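Local coordinates for protein mannonate dehydratase (Streptococcus suis, PDB 3BDK) that probably catalyses the dehydration of D-mannonate to 2-dehydro-3-deoxy-D-gluconate, with manganese or ferrous iron as cofactor, at residues A[126-131]-A[176-181]; A[196-201]-A[232-237]; A[223-228]-A[295-300]. One frame throughout, in Å; residues are numbered along the deposited sequence.

In the fold
The three contacts lie around the sugar-binding end of a xylose isomerase-like TIM barrel, with centres about 17 to 18 Å apart. Arg232 of interaction 2 ties them together. Its NH2 lies 3.1 Å from Pro127 O of interaction 1, a probable hydrogen bond, and its NH1 lies 3.5 Å from Ile227 CD1 of interaction 3. Interactions 1 and 3 meet directly where Phe129 CE1 packs 4.2 Å from Phe228 CD2. Interaction 1 carries two residues of the D-mannose pocket, Asp130 and Trp131. The Pro223 side chain of interaction 3 is about 8 Å from the sugar. Interaction 2 holds no pocket residue; its Ile234 side chain is about 13 Å from the sugar and about 12 Å from the manganese ion.

Interaction 1 of 3, residues A[126-131]-A[176-181]; sequences MPVFDW and EEMKAI. With DNO (D-mannose), chain C.
Met178 reaches from helix 176-187 to Val128 and Phe129 in the loop after strand 120-123. Its CB leaves the helix toward the loop. CG stands anti to the carbonyl carbon (chi1 -75°), and the chain is bent at chi2 and chi3. SD then comes to 4.1 Å from Val128 CG1. The terminal CE goes closer, 3.7 Å from the same methyl, and lies 4.0 Å from the backbone O of Val128. It also touches the Phe129 ring obliquely, 4.5 Å from CE2.

Val128 CG1 also rests over the centre of the Phe129 ring, 3.4 Å above its plane, so Met178 CE, this methyl and the ring are in mutual contact. Val128 CG2 is the second branch and meets Ile181 CG2 at 4.4 Å, one helical turn on from Met178. Ile182 and Tyr185 of the same helix also touch the valine. The contact is apolar, with no hydrogen bond between the two segments.

The backbone at Val128 (phi 70°, psi -73°) makes a tight classic gamma turn with a weak bond from Phe129 N to Pro127 O. Beyond it, Asp130 OD2 is hydrogen-bonded to Asn124 ND2. Trp131 points the edge of its indole at the sugar, with NE1 2.9 Å from O4 of D-mannose. This is a barrel loop at the C-terminal end of a strand, packed outward on a helix and inward on the ligand pocket.

Interaction 2 of 3, residues A[196-201]-A[232-237]; sequences ANLEYF and RIITGQ
Leu198 and Ile233 mark the nearest approach of the two backbones, 9.9 Å from CA to CA, and the loop makes an inverse gamma turn centred on Ile234. Side chains span the distance between helix and loop. Leu198 points from helix 191-210 toward the loop and touches it through CD2 alone. That methyl lies 4.3 Å from Ile233 CD1 and equally far from Ile234 CD1. The two isoleucine tips are themselves 4.3 Å apart, so the three methyls form a nearly equilateral triangle.

The isoleucines reach it differently. Ile233 directs its CB at the helix and extends its chain (chi2 174°). Ile234 starts off to one side, and the bend at chi2 (-59°) brings CD1 to the leucine. Trp195 packs on both of them, and Ile218 of strand 215-218 touches Leu198 and Ile234. Asp221 OD1 accepts a hydrogen bond from Ile234 N and a weak one from Ile233 N, which helps to fix the turn. Just beyond, Gly236 is the N-cap of helix 237-245.

The contact is buried and wholly apolar. It packs helix 191-210 of one beta/alpha unit on the loop after strand 215-218 of the next, as at the C-terminal face of a TIM barrel.

Interaction 3 of 3, residues A[223-228]-A[295-300]; sequences PPYGIF and WGFQET
Tyr225 OH meets two residues of the beta-hairpin formed by strands 290-293 and 296-299, part of an antiparallel sheet beside the TIM barrel. The oxygen lies at the edge of the Phe297 ring, in its plane, 3.8 Å from both CD1 and CE1. It is also 4.2 Å from Gly296 CA. These are packing contacts, and no hydrogen bond joins the two segments.

Tyr225 and Phe297 run past each other in opposite directions. In Phe297, CG sits between the backbone N and the carbonyl carbon (chi1 65°), and CB is directed toward the barrel loop. There Pro223 CB meets the ring obliquely, 3.5 Å from CE1. The same proline CB stands 3.9 Å above the Tyr225 ring, toward its rim, so the proline packs on both aromatic side chains. The peptide bond before Pro223 is cis and joins it to Asp222 of the sugar pocket.

Phe149 of strand 145-150 packs on Phe297, its ring tilted by about 20°, and also touches Tyr225. Lys151 makes a cation-pi contact with Tyr225. Trp295 packs on Thr383 of the second subunit. Within the hairpin, Phe297 N lies 3.4 Å above the Trp295 indole, near the rim of the ring.

Interaction 1 of 3, residues A[126-131]-A[176-181]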
loop_
_atom_site.group_PDB
_atom_site.type_symbol
_atom_site.label_atom_id
_atom_site.label_comp_id
_atom_site.label_asym_id
_atom_site.label_seq_id
_atom_site.Cartn_x
_atom_site.Cartn_y
_atom_site.Cartn_z
ATOM N N MET A 126 -21.837 22.831 2.793
ATOM C CA MET A 126 -21.150 23.266 3.972
ATOM C C MET A 126 -20.928 24.760 3.889
ATOM O O MET A 126 -20.139 25.242 3.074
ATOM C CB MET A 126 -19.815 22.539 4.081
ATOM C CG MET A 126 -19.342 22.283 5.509
ATOM S SD MET A 126 -17.664 21.607 5.603
ATOM C CE MET A 126 -17.703 20.416 4.249
ATOM N N PRO A 127 -21.632 25.515 4.731
ATOM C CA PRO A 127 -21.462 26.951 4.750
ATOM C C PRO A 127 -19.996 27.317 4.800
ATOM O O PRO A 127 -19.228 26.633 5.480
ATOM C CB PRO A 127 -22.124 27.347 6.058
ATOM C CG PRO A 127 -23.176 26.320 6.262
ATOM C CD PRO A 127 -22.649 25.055 5.694
ATOM N N VAL A 128 -19.629 28.357 4.047
ATOM C CA VAL A 128 -18.351 29.056 4.131
ATOM C C VAL A 128 -17.124 28.278 3.629
ATOM O O VAL A 128 -16.589 28.592 2.567
ATOM C CB VAL A 128 -18.098 29.639 5.547
ATOM C CG1 VAL A 128 -16.997 30.675 5.498
ATOM C CG2 VAL A 128 -19.347 30.274 6.093
ATOM N N PHE A 129 -16.673 27.284 4.392
ATOM C CA PHE A 129 -15.482 26.499 4.051
ATOM C C PHE A 129 -15.890 25.087 3.668
ATOM O O PHE A 129 -16.974 24.647 4.041
ATOM C CB PHE A 129 -14.532 26.396 5.250
ATOM C CG PHE A 129 -14.372 27.674 6.025
ATOM C CD1 PHE A 129 -15.141 27.911 7.159
ATOM C CD2 PHE A 129 -13.446 28.631 5.630
ATOM C CE1 PHE A 129 -15.001 29.098 7.889
ATOM C CE2 PHE A 129 -13.302 29.815 6.343
ATOM C CZ PHE A 129 -14.084 30.049 7.480
ATOM N N ASP A 130 -15.010 24.376 2.950
ATOM C CA ASP A 130 -15.230 22.954 2.658
ATOM C C ASP A 130 -14.485 22.007 3.600
ATOM O O ASP A 130 -14.683 20.783 3.575
ATOM C CB ASP A 130 -14.858 22.650 1.222
ATOM C CG ASP A 130 -15.579 23.536 0.246
ATOM O OD1 ASP A 130 -14.931 23.916 -0.767
ATOM O OD2 ASP A 130 -16.779 23.854 0.499
ATOM N N TRP A 131 -13.625 22.587 4.420
ATOM C CA TRP A 131 -12.945 21.870 5.483
ATOM C C TRP A 131 -12.198 22.904 6.313
ATOM O O TRP A 131 -12.020 24.050 5.891
ATOM C CB TRP A 131 -11.981 20.820 4.913
ATOM C CG TRP A 131 -11.006 21.383 3.922
ATOM C CD1 TRP A 131 -11.173 21.476 2.578
ATOM C CD2 TRP A 131 -9.722 21.959 4.204
ATOM N NE1 TRP A 131 -10.073 22.060 1.997
ATOM C CE2 TRP A 131 -9.169 22.372 2.970
ATOM C CE3 TRP A 131 -8.984 22.165 5.380
ATOM C CZ2 TRP A 131 -7.905 22.971 2.872
ATOM C CZ3 TRP A 131 -7.720 22.773 5.278
ATOM C CH2 TRP A 131 -7.200 23.164 4.035
ATOM N N GLU A 176 -14.039 41.377 2.903
ATOM C CA GLU A 176 -15.162 42.093 3.517
ATOM C C GLU A 176 -16.470 41.331 3.272
ATOM O O GLU A 176 -17.424 41.459 4.045
ATOM C CB GLU A 176 -15.248 43.536 2.980
ATOM C CG GLU A 176 -16.570 44.297 3.289
ATOM C CD GLU A 176 -16.671 44.832 4.725
ATOM O OE1 GLU A 176 -15.948 44.341 5.631
ATOM O OE2 GLU A 176 -17.487 45.757 4.947
ATOM N N GLU A 177 -16.489 40.533 2.205
ATOM C CA GLU A 177 -17.649 39.713 1.845
ATOM C C GLU A 177 -17.827 38.521 2.796
ATOM O O GLU A 177 -18.897 38.349 3.384
ATOM C CB GLU A 177 -17.543 39.235 0.385
ATOM C CG GLU A 177 -18.860 38.757 -0.255
ATOM C CD GLU A 177 -18.674 38.257 -1.694
ATOM O OE1 GLU A 177 -18.675 39.089 -2.632
ATOM O OE2 GLU A 177 -18.533 37.025 -1.888
ATOM N N MET A 178 -16.775 37.711 2.945
ATOM C CA MET A 178 -16.814 36.543 3.830
ATOM C C MET A 178 -17.225 36.908 5.254
ATOM O O MET A 178 -18.067 36.234 5.844
ATOM C CB MET A 178 -15.482 35.775 3.813
ATOM C CG MET A 178 -15.270 34.944 2.545
ATOM S SD MET A 178 -16.213 33.399 2.492
ATOM C CE MET A 178 -14.900 32.239 2.908
ATOM N N LYS A 179 -16.658 37.987 5.793
ATOM C CA LYS A 179 -17.105 38.508 7.085
ATOM C C LYS A 179 -18.635 38.570 7.137
ATOM O O LYS A 179 -19.255 37.982 8.021
ATOM C CB LYS A 179 -16.487 39.879 7.375
ATOM C CG LYS A 179 -17.007 40.539 8.656
ATOM C CD LYS A 179 -16.066 41.615 9.180
ATOM C CE LYS A 179 -16.440 41.975 10.615
ATOM N NZ LYS A 179 -15.494 42.955 11.205
ATOM N N ALA A 180 -19.231 39.251 6.164
ATOM C CA ALA A 180 -20.682 39.401 6.084
ATOM C C ALA A 180 -21.422 38.108 5.710
ATOM O O ALA A 180 -22.619 37.970 5.979
ATOM C CB ALA A 180 -21.031 40.518 5.102
ATOM N N ILE A 181 -20.722 37.180 5.072
ATOM C CA ILE A 181 -21.280 35.865 4.775
ATOM C C ILE A 181 -21.389 35.075 6.086
ATOM O O ILE A 181 -22.371 34.345 6.328
ATOM C CB ILE A 181 -20.406 35.121 3.742
ATOM C CG1 ILE A 181 -20.593 35.758 2.363
ATOM C CG2 ILE A 181 -20.775 33.654 3.674
ATOM C CD1 ILE A 181 -19.487 35.468 1.361
HETATM C C1 DNO C . -11.327 18.173 1.973
HETATM C C2 DNO C . -10.924 17.464 0.670
HETATM C C3 DNO C . -10.556 18.418 -0.511
HETATM C C4 DNO C . -11.549 19.515 -1.016
HETATM C C5 DNO C . -13.074 19.200 -1.082
HETATM C C6 DNO C . -13.725 20.038 -2.189
HETATM O O1 DNO C . -11.439 17.536 3.022
HETATM O O2 DNO C . -11.928 16.506 0.289
HETATM O O3 DNO C . -10.218 17.618 -1.640
HETATM O O4 DNO C . -11.311 20.735 -0.301
HETATM O O5 DNO C . -13.367 17.817 -1.341
HETATM O O6 DNO C . -14.310 21.210 -1.615
#

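Interaction 2 of 3, residues A[196-201]-A[232-237]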
loop_
_atom_site.group_PDB
_atom_site.type_symbol
_atom_site.label_atom_id
_atom_site.label_comp_id
_atom_site.label_asym_id
_atom_site.label_seq_id
_atom_site.Cartn_x
_atom_site.Cartn_y
_atom_site.Cartn_z
ATOM N N ALA A 196 -33.796 23.311 4.764
ATOM C CA ALA A 196 -34.705 23.875 3.760
ATOM C C ALA A 196 -34.002 24.334 2.483
ATOM O O ALA A 196 -34.503 24.119 1.387
ATOM C CB ALA A 196 -35.506 25.025 4.357
ATOM N N ASN A 197 -32.855 24.979 2.624
ATOM C CA ASN A 197 -32.134 25.417 1.462
ATOM C C ASN A 197 -31.672 24.226 0.628
ATOM O O ASN A 197 -31.685 24.288 -0.612
ATOM C CB ASN A 197 -30.986 26.321 1.874
ATOM C CG ASN A 197 -31.475 27.593 2.552
ATOM O OD1 ASN A 197 -32.668 27.881 2.557
ATOM N ND2 ASN A 197 -30.559 28.356 3.121
ATOM N N LEU A 198 -31.320 23.136 1.312
ATOM C CA LEU A 198 -30.826 21.930 0.676
ATOM C C LEU A 198 -31.950 21.185 0.011
ATOM O O LEU A 198 -31.808 20.717 -1.116
ATOM C CB LEU A 198 -30.146 21.001 1.692
ATOM C CG LEU A 198 -29.697 19.600 1.224
ATOM C CD1 LEU A 198 -28.630 19.661 0.127
ATOM C CD2 LEU A 198 -29.196 18.773 2.394
ATOM N N GLU A 199 -33.060 21.048 0.722
ATOM C CA GLU A 199 -34.204 20.356 0.181
ATOM C C GLU A 199 -34.656 20.996 -1.134
ATOM O O GLU A 199 -34.922 20.300 -2.114
ATOM C CB GLU A 199 -35.330 20.354 1.191
ATOM C CG GLU A 199 -36.348 19.258 0.921
ATOM C CD GLU A 199 -37.628 19.484 1.666
ATOM O OE1 GLU A 199 -37.560 20.083 2.768
ATOM O OE2 GLU A 199 -38.694 19.081 1.138
ATOM N N TYR A 200 -34.712 22.323 -1.141
ATOM C CA TYR A 200 -35.033 23.094 -2.323
ATOM C C TYR A 200 -34.093 22.750 -3.469
ATOM O O TYR A 200 -34.533 22.524 -4.602
ATOM C CB TYR A 200 -34.912 24.578 -2.004
ATOM C CG TYR A 200 -35.383 25.510 -3.109
ATOM C CD1 TYR A 200 -36.731 25.878 -3.212
ATOM C CD2 TYR A 200 -34.482 26.041 -4.030
ATOM C CE1 TYR A 200 -37.167 26.743 -4.208
ATOM C CE2 TYR A 200 -34.902 26.904 -5.032
ATOM C CZ TYR A 200 -36.247 27.259 -5.116
ATOM O OH TYR A 200 -36.671 28.120 -6.110
ATOM N N PHE A 201 -32.800 22.728 -3.156
ATOM C CA PHE A 201 -31.731 22.379 -4.102
ATOM C C PHE A 201 -31.861 20.942 -4.617
ATOM O O PHE A 201 -31.739 20.699 -5.808
ATOM C CB PHE A 201 -30.370 22.604 -3.422
ATOM C CG PHE A 201 -29.180 22.177 -4.236
ATOM C CD1 PHE A 201 -28.473 21.023 -3.900
ATOM C CD2 PHE A 201 -28.727 22.954 -5.302
ATOM C CE1 PHE A 201 -27.361 20.634 -4.625
ATOM C CE2 PHE A 201 -27.603 22.578 -6.033
ATOM C CZ PHE A 201 -26.924 21.412 -5.702
ATOM N N ARG A 232 -23.791 23.258 10.648
ATOM C CA ARG A 232 -23.449 22.100 9.829
ATOM C C ARG A 232 -24.542 21.087 9.998
ATOM O O ARG A 232 -25.034 20.904 11.106
ATOM C CB ARG A 232 -22.139 21.466 10.271
ATOM C CG ARG A 232 -20.891 21.988 9.578
ATOM C CD ARG A 232 -20.370 23.299 10.186
ATOM N NE ARG A 232 -19.139 23.714 9.515
ATOM C CZ ARG A 232 -19.059 24.609 8.524
ATOM N NH1 ARG A 232 -17.872 24.893 7.982
ATOM N NH2 ARG A 232 -20.139 25.237 8.071
ATOM N N ILE A 233 -24.934 20.420 8.912
ATOM C CA ILE A 233 -26.028 19.458 8.997
ATOM C C ILE A 233 -25.674 18.040 8.542
ATOM O O ILE A 233 -26.312 17.056 8.965
ATOM C CB ILE A 233 -27.342 19.963 8.314
ATOM C CG1 ILE A 233 -27.105 20.364 6.843
ATOM C CG2 ILE A 233 -27.977 21.087 9.134
ATOM C CD1 ILE A 233 -28.384 20.723 6.093
ATOM N N ILE A 234 -24.668 17.908 7.696
ATOM C CA ILE A 234 -24.312 16.582 7.244
ATOM C C ILE A 234 -23.231 16.065 8.167
ATOM O O ILE A 234 -22.042 16.100 7.864
ATOM C CB ILE A 234 -23.973 16.535 5.727
ATOM C CG1 ILE A 234 -24.967 17.413 4.949
ATOM C CG2 ILE A 234 -24.097 15.122 5.207
ATOM C CD1 ILE A 234 -26.458 16.981 5.117
ATOM N N THR A 235 -23.683 15.572 9.306
ATOM C CA THR A 235 -22.820 15.402 10.456
ATOM C C THR A 235 -22.868 13.995 11.098
ATOM O O THR A 235 -21.988 13.670 11.891
ATOM C CB THR A 235 -23.129 16.529 11.532
ATOM O OG1 THR A 235 -24.484 16.433 11.973
ATOM C CG2 THR A 235 -22.898 17.936 10.979
ATOM N N GLY A 236 -23.873 13.172 10.755
ATOM C CA GLY A 236 -24.068 11.850 11.377
ATOM C C GLY A 236 -25.247 11.001 10.888
ATOM O O GLY A 236 -25.922 11.337 9.907
ATOM N N GLN A 237 -25.503 9.893 11.591
ATOM C CA GLN A 237 -26.529 8.912 11.200
ATOM C C GLN A 237 -27.899 9.517 10.931
ATOM O O GLN A 237 -28.519 9.192 9.924
ATOM C CB GLN A 237 -26.655 7.795 12.245
ATOM C CG GLN A 237 -27.744 6.733 11.949
ATOM C CD GLN A 237 -27.627 6.081 10.560
ATOM O OE1 GLN A 237 -26.533 5.916 10.016
ATOM N NE2 GLN A 237 -28.768 5.706 9.990
#

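Interaction 3 of 3, residues A[223-228]-A[295-300]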
loop_
_atom_site.group_PDB
_atom_site.type_symbol
_atom_site.label_atom_id
_atom_site.label_comp_id
_atom_site.label_asym_id
_atom_site.label_seq_id
_atom_site.Cartn_x
_atom_site.Cartn_y
_atom_site.Cartn_z
ATOM N N PRO A 223 -15.002 19.354 9.537
ATOM C CA PRO A 223 -15.516 18.245 10.347
ATOM C C PRO A 223 -17.026 18.337 10.538
ATOM O O PRO A 223 -17.652 19.281 10.057
ATOM C CB PRO A 223 -14.803 18.438 11.686
ATOM C CG PRO A 223 -14.537 19.899 11.757
ATOM C CD PRO A 223 -14.259 20.335 10.346
ATOM N N PRO A 224 -17.600 17.361 11.236
ATOM C CA PRO A 224 -19.053 17.172 11.244
ATOM C C PRO A 224 -19.698 17.790 12.479
ATOM O O PRO A 224 -20.596 17.191 13.071
ATOM C CB PRO A 224 -19.202 15.649 11.279
ATOM C CG PRO A 224 -17.967 15.173 11.957
ATOM C CD PRO A 224 -16.875 16.112 11.530
ATOM N N TYR A 225 -19.241 18.979 12.859
ATOM C CA TYR A 225 -19.910 19.763 13.890
ATOM C C TYR A 225 -19.669 21.255 13.692
ATOM O O TYR A 225 -18.796 21.656 12.921
ATOM C CB TYR A 225 -19.436 19.335 15.282
ATOM C CG TYR A 225 -17.946 19.090 15.372
ATOM C CD1 TYR A 225 -17.048 20.148 15.374
ATOM C CD2 TYR A 225 -17.439 17.799 15.456
ATOM C CE1 TYR A 225 -15.686 19.929 15.457
ATOM C CE2 TYR A 225 -16.079 17.571 15.539
ATOM C CZ TYR A 225 -15.207 18.639 15.539
ATOM O OH TYR A 225 -13.851 18.416 15.622
ATOM N N GLY A 226 -20.447 22.074 14.391
ATOM C CA GLY A 226 -20.364 23.525 14.244
ATOM C C GLY A 226 -18.987 24.029 14.601
ATOM O O GLY A 226 -18.461 23.691 15.658
ATOM N N ILE A 227 -18.380 24.799 13.705
ATOM C CA ILE A 227 -17.196 25.596 14.040
ATOM C C ILE A 227 -17.564 27.057 13.945
ATOM O O ILE A 227 -18.429 27.425 13.151
ATOM C CB ILE A 227 -16.008 25.369 13.081
ATOM C CG1 ILE A 227 -16.444 25.593 11.620
ATOM C CG2 ILE A 227 -15.359 24.012 13.348
ATOM C CD1 ILE A 227 -15.502 25.013 10.504
ATOM N N PHE A 228 -16.911 27.890 14.753
ATOM C CA PHE A 228 -17.025 29.329 14.597
ATOM C C PHE A 228 -18.495 29.764 14.535
ATOM O O PHE A 228 -18.860 30.682 13.770
ATOM C CB PHE A 228 -16.336 29.750 13.293
ATOM C CG PHE A 228 -14.885 29.402 13.225
ATOM C CD1 PHE A 228 -14.035 29.679 14.296
ATOM C CD2 PHE A 228 -14.354 28.867 12.062
ATOM C CE1 PHE A 228 -12.694 29.401 14.225
ATOM C CE2 PHE A 228 -13.015 28.587 11.965
ATOM C CZ PHE A 228 -12.175 28.841 13.039
ATOM N N TRP A 295 -10.779 16.516 21.897
ATOM C CA TRP A 295 -9.723 17.468 21.522
ATOM C C TRP A 295 -9.691 17.846 20.035
ATOM O O TRP A 295 -8.929 18.728 19.619
ATOM C CB TRP A 295 -8.350 16.909 21.920
ATOM C CG TRP A 295 -8.016 15.554 21.270
ATOM C CD1 TRP A 295 -8.321 14.312 21.758
ATOM C CD2 TRP A 295 -7.334 15.334 20.025
ATOM N NE1 TRP A 295 -7.881 13.343 20.892
ATOM C CE2 TRP A 295 -7.275 13.943 19.821
ATOM C CE3 TRP A 295 -6.780 16.177 19.061
ATOM C CZ2 TRP A 295 -6.658 13.379 18.716
ATOM C CZ3 TRP A 295 -6.186 15.612 17.945
ATOM C CH2 TRP A 295 -6.123 14.230 17.786
ATOM N N GLY A 296 -10.503 17.181 19.227
ATOM C CA GLY A 296 -10.405 17.346 17.785
ATOM C C GLY A 296 -9.966 16.046 17.148
ATOM O O GLY A 296 -10.429 14.962 17.530
ATOM N N PHE A 297 -9.066 16.136 16.177
ATOM C CA PHE A 297 -8.712 14.959 15.396
ATOM C C PHE A 297 -7.497 15.187 14.527
ATOM O O PHE A 297 -7.133 16.329 14.225
ATOM C CB PHE A 297 -9.890 14.501 14.529
ATOM C CG PHE A 297 -10.289 15.485 13.472
ATOM C CD1 PHE A 297 -11.231 16.458 13.734
ATOM C CD2 PHE A 297 -9.741 15.423 12.202
ATOM C CE1 PHE A 297 -11.612 17.377 12.751
ATOM C CE2 PHE A 297 -10.110 16.351 11.213
ATOM C CZ PHE A 297 -11.057 17.326 11.500
ATOM N N GLN A 298 -6.889 14.075 14.120
ATOM C CA GLN A 298 -5.716 14.091 13.281
ATOM C C GLN A 298 -5.760 12.960 12.273
ATOM O O GLN A 298 -6.015 11.797 12.632
ATOM C CB GLN A 298 -4.447 13.971 14.110
ATOM C CG GLN A 298 -3.209 13.957 13.198
ATOM C CD GLN A 298 -1.905 14.261 13.872
ATOM O OE1 GLN A 298 -0.884 14.281 13.212
ATOM N NE2 GLN A 298 -1.917 14.495 15.176
ATOM N N GLU A 299 -5.508 13.307 11.012
ATOM C CA GLU A 299 -5.427 12.334 9.938
ATOM C C GLU A 299 -4.196 11.447 10.130
ATOM O O GLU A 299 -3.138 11.926 10.542
ATOM C CB GLU A 299 -5.374 13.045 8.591
ATOM C CG GLU A 299 -6.647 13.813 8.297
ATOM C CD GLU A 299 -6.698 14.480 6.920
ATOM O OE1 GLU A 299 -6.050 13.986 5.957
ATOM O OE2 GLU A 299 -7.419 15.502 6.821
ATOM N N THR A 300 -4.351 10.160 9.827
ATOM C CA THR A 300 -3.280 9.197 10.014
ATOM C C THR A 300 -3.015 8.420 8.740
ATOM O O THR A 300 -3.564 8.720 7.691
ATOM C CB THR A 300 -3.603 8.175 11.152
ATOM O OG1 THR A 300 -4.732 7.376 10.783
ATOM C CG2 THR A 300 -3.877 8.885 12.470
#